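Local coordinates for kinesin-like protein (Caenorhabditis elegans, PDB 5X3E) that probably hydrolyses ATP to drive movement along microtubules, as a kinesin-6 motor, at residues S207-D212 with L303-R308. Sequence-based numbering, arbitrary orientation.
Sequences SGYNDD and LVMAPR. With SO4 (sulfate ion), chain J; SO4 (sulfate ion), chain T.
The amide N of Arg-308 donates a hydrogen bond to Asp-212 O at 2.8 Å. The Arg-308 side chain then runs outward from this bond. Arg-308 CB lies 3.5 Å from Asp-212 O; CG lies anti to the backbone N (chi1 -177°), and the chain runs fully extended to NE, carrying the guanidinium away from the loop. A water in plane at the edge of the guanidinium accepts from NH1 and donates to Asp-211 O, while NH2 has a weak bond to Ser-314 O. Asn-210 shapes the loop just before the backbone bond: its OD1 accepts from Asp-212 N, an Asx turn, and its ND2 donates to a sulfate, probably from the crystallisation liquor. Deeper in, Met-305 SD approaches Tyr-209 CE2 obliquely at 4.4 Å, and the Tyr-209 hydroxyl bonds to Met-213 O. The Tyr-209 side chain also touches Leu-109 of helix 93-109. The contact thus joins the loop leading into strand 213-225 to the end of strand 296-307, its antiparallel neighbour in the central sheet of the kinesin motor domain, with strand 325-333 on the other side.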
ATOM      1  N   SER A 207       3.488  19.014  -7.281  1.00 44.94           N
ATOM      2  CA  SER A 207       2.363  19.883  -7.585  1.00 56.90           C
ATOM      3  C   SER A 207       1.210  19.056  -8.145  1.00 64.79           C
ATOM      4  O   SER A 207       1.391  17.930  -8.614  1.00 66.36           O
ATOM      5  CB  SER A 207       2.759  20.958  -8.593  1.00 50.68           C
ATOM      6  OG  SER A 207       3.018  20.358  -9.846  1.00 67.63           O
ATOM      7  N   GLY A 208       0.014  19.632  -8.090  1.00 52.84           N
ATOM      8  CA  GLY A 208      -1.148  18.966  -8.633  1.00 48.81           C
ATOM      9  C   GLY A 208      -2.334  18.968  -7.695  1.00 53.93           C
ATOM     10  O   GLY A 208      -3.433  18.558  -8.077  1.00 58.28           O
ATOM     11  N   TYR A 209      -2.128  19.420  -6.461  1.00 53.44           N
ATOM     12  CA  TYR A 209      -3.235  19.516  -5.526  1.00 42.18           C
ATOM     13  C   TYR A 209      -4.223  20.584  -5.978  1.00 47.12           C
ATOM     14  O   TYR A 209      -3.838  21.645  -6.470  1.00 56.52           O
ATOM     15  CB  TYR A 209      -2.742  19.826  -4.115  1.00 36.14           C
ATOM     16  CG  TYR A 209      -3.886  19.911  -3.130  1.00 44.64           C
ATOM     17  CD1 TYR A 209      -4.450  21.135  -2.786  1.00 44.41           C
ATOM     18  CD2 TYR A 209      -4.419  18.761  -2.562  1.00 46.49           C
ATOM     19  CE1 TYR A 209      -5.508  21.207  -1.899  1.00 56.15           C
ATOM     20  CE2 TYR A 209      -5.475  18.823  -1.677  1.00 48.54           C
ATOM     21  CZ  TYR A 209      -6.017  20.044  -1.348  1.00 52.05           C
ATOM     22  OH  TYR A 209      -7.068  20.102  -0.463  1.00 38.30           O
ATOM     23  N   ASN A 210      -5.508  20.300  -5.786  1.00 55.34           N
ATOM     24  CA  ASN A 210      -6.592  21.167  -6.235  1.00 44.89           C
ATOM     25  C   ASN A 210      -6.884  22.173  -5.128  1.00 44.34           C
ATOM     26  O   ASN A 210      -7.577  21.862  -4.158  1.00 55.28           O
ATOM     27  CB  ASN A 210      -7.815  20.322  -6.573  1.00 50.78           C
ATOM     28  CG  ASN A 210      -8.964  21.138  -7.111  1.00 51.26           C
ATOM     29  OD1 ASN A 210      -8.879  22.361  -7.239  1.00 44.22           O
ATOM     30  ND2 ASN A 210     -10.054  20.456  -7.444  1.00 48.28           N
ATOM     31  N   ASP A 211      -6.383  23.402  -5.289  1.00 45.00           N
ATOM     32  CA  ASP A 211      -6.530  24.412  -4.242  1.00 50.05           C
ATOM     33  C   ASP A 211      -7.974  24.834  -4.006  1.00 50.47           C
ATOM     34  O   ASP A 211      -8.249  25.483  -2.991  1.00 51.04           O
ATOM     35  CB  ASP A 211      -5.697  25.654  -4.581  1.00 51.93           C
ATOM     36  CG  ASP A 211      -4.208  25.437  -4.396  1.00 54.65           C
ATOM     37  OD1 ASP A 211      -3.825  24.501  -3.672  1.00 52.52           O
ATOM     38  OD2 ASP A 211      -3.413  26.202  -4.983  1.00 78.86           O
ATOM     39  N   ASP A 212      -8.904  24.453  -4.880  1.00 43.87           N
ATOM     40  CA  ASP A 212     -10.321  24.665  -4.606  1.00 56.43           C
ATOM     41  C   ASP A 212     -10.887  23.619  -3.661  1.00 44.12           C
ATOM     42  O   ASP A 212     -12.071  23.682  -3.321  1.00 39.82           O
ATOM     43  CB  ASP A 212     -11.121  24.687  -5.913  1.00 41.78           C
ATOM     44  CG  ASP A 212     -11.005  26.013  -6.637  1.00 49.37           C
ATOM     45  OD1 ASP A 212     -11.034  27.063  -5.958  1.00 65.87           O
ATOM     46  OD2 ASP A 212     -10.874  26.010  -7.877  1.00 56.68           O
ATOM     47  N   LEU A 303      -6.910  10.480   1.158  1.00 38.82           N
ATOM     48  CA  LEU A 303      -6.984  11.929   1.046  1.00 45.34           C
ATOM     49  C   LEU A 303      -8.460  12.297   0.938  1.00 45.62           C
ATOM     50  O   LEU A 303      -9.066  12.178  -0.129  1.00 46.34           O
ATOM     51  CB  LEU A 303      -6.183  12.421  -0.155  1.00 35.27           C
ATOM     52  CG  LEU A 303      -6.144  13.934  -0.352  1.00 33.80           C
ATOM     53  CD1 LEU A 303      -5.516  14.586   0.859  1.00 33.53           C
ATOM     54  CD2 LEU A 303      -5.382  14.292  -1.619  1.00 34.72           C
ATOM     55  N   VAL A 304      -9.038  12.725   2.055  1.00 53.51           N
ATOM     56  CA  VAL A 304     -10.448  13.101   2.116  1.00 47.90           C
ATOM     57  C   VAL A 304     -10.560  14.577   1.747  1.00 47.80           C
ATOM     58  O   VAL A 304     -10.078  15.446   2.477  1.00 48.72           O
ATOM     59  CB  VAL A 304     -11.029  12.837   3.508  1.00 38.52           C
ATOM     60  CG1 VAL A 304     -12.479  13.321   3.583  1.00 40.10           C
ATOM     61  CG2 VAL A 304     -10.887  11.359   3.870  1.00 38.87           C
ATOM     62  N   MET A 305     -11.228  14.864   0.632  1.00 37.66           N
ATOM     63  CA  MET A 305     -11.320  16.215   0.097  1.00 50.05           C
ATOM     64  C   MET A 305     -12.770  16.680   0.032  1.00 58.35           C
ATOM     65  O   MET A 305     -13.694  15.870  -0.075  1.00 57.26           O
ATOM     66  CB  MET A 305     -10.683  16.298  -1.301  1.00 40.92           C
ATOM     67  CG  MET A 305      -9.163  16.234  -1.286  1.00 50.42           C
ATOM     68  SD  MET A 305      -8.422  15.720  -2.848  1.00 51.71           S
ATOM     69  CE  MET A 305      -9.164  16.893  -3.956  1.00 84.02           C
ATOM     70  N   ALA A 306     -12.963  17.995   0.117  1.00 47.37           N
ATOM     71  CA  ALA A 306     -14.275  18.607  -0.055  1.00 53.15           C
ATOM     72  C   ALA A 306     -14.081  20.023  -0.574  1.00 56.85           C
ATOM     73  O   ALA A 306     -13.057  20.652  -0.281  1.00 41.34           O
ATOM     74  CB  ALA A 306     -15.083  18.631   1.251  1.00 40.98           C
ATOM     75  N   PRO A 307     -15.034  20.545  -1.346  1.00 43.16           N
ATOM     76  CA  PRO A 307     -14.896  21.901  -1.893  1.00 40.29           C
ATOM     77  C   PRO A 307     -14.703  22.941  -0.798  1.00 54.68           C
ATOM     78  O   PRO A 307     -15.424  22.957   0.202  1.00 63.29           O
ATOM     79  CB  PRO A 307     -16.218  22.114  -2.639  1.00 41.67           C
ATOM     80  CG  PRO A 307     -16.668  20.747  -2.995  1.00 43.75           C
ATOM     81  CD  PRO A 307     -16.210  19.845  -1.886  1.00 53.48           C
ATOM     82  N   ARG A 308     -13.720  23.817  -1.002  1.00 50.32           N
ATOM     83  CA  ARG A 308     -13.448  24.864  -0.030  1.00 46.68           C
ATOM     84  C   ARG A 308     -14.589  25.870   0.011  1.00 43.40           C
ATOM     85  O   ARG A 308     -15.139  26.255  -1.024  1.00 48.09           O
ATOM     86  CB  ARG A 308     -12.141  25.586  -0.352  1.00 52.25           C
ATOM     87  CG  ARG A 308     -11.809  26.619   0.701  1.00 56.17           C
ATOM     88  CD  ARG A 308     -10.490  27.321   0.487  1.00 52.66           C
ATOM     89  NE  ARG A 308     -10.275  28.307   1.542  1.00 53.90           N
ATOM     90  CZ  ARG A 308      -9.271  29.175   1.563  1.00 52.69           C
ATOM     91  NH1 ARG A 308      -8.380  29.181   0.581  1.00 54.82           N
ATOM     92  NH2 ARG A 308      -9.163  30.035   2.567  1.00 40.94           N
TER
HETATM   93  S   SO4 J 508     -10.280  16.573  -7.433  1.00 95.46           S
HETATM   94  O1  SO4 J 508      -8.889  16.316  -7.069  1.00 76.32           O
HETATM   95  O2  SO4 J 508     -10.348  16.974  -8.834  1.00102.47           O
HETATM   96  O3  SO4 J 508     -11.086  15.369  -7.232  1.00 94.48           O
HETATM   97  O4  SO4 J 508     -10.809  17.648  -6.603  1.00107.48           O
HETATM   98  S   SO4 T 518       6.322  17.875  -9.941  1.00127.97           S
HETATM   99  O1  SO4 T 518       7.361  18.245  -8.982  1.00133.15           O
HETATM  100  O2  SO4 T 518       6.455  18.707 -11.135  1.00134.63           O
HETATM  101  O3  SO4 T 518       6.464  16.466 -10.303  1.00118.62           O
HETATM  102  O4  SO4 T 518       5.008  18.095  -9.347  1.00122.72           O
HETATM  103  O   HOH W   1      -7.698  27.819  -1.459  1.00 56.05           O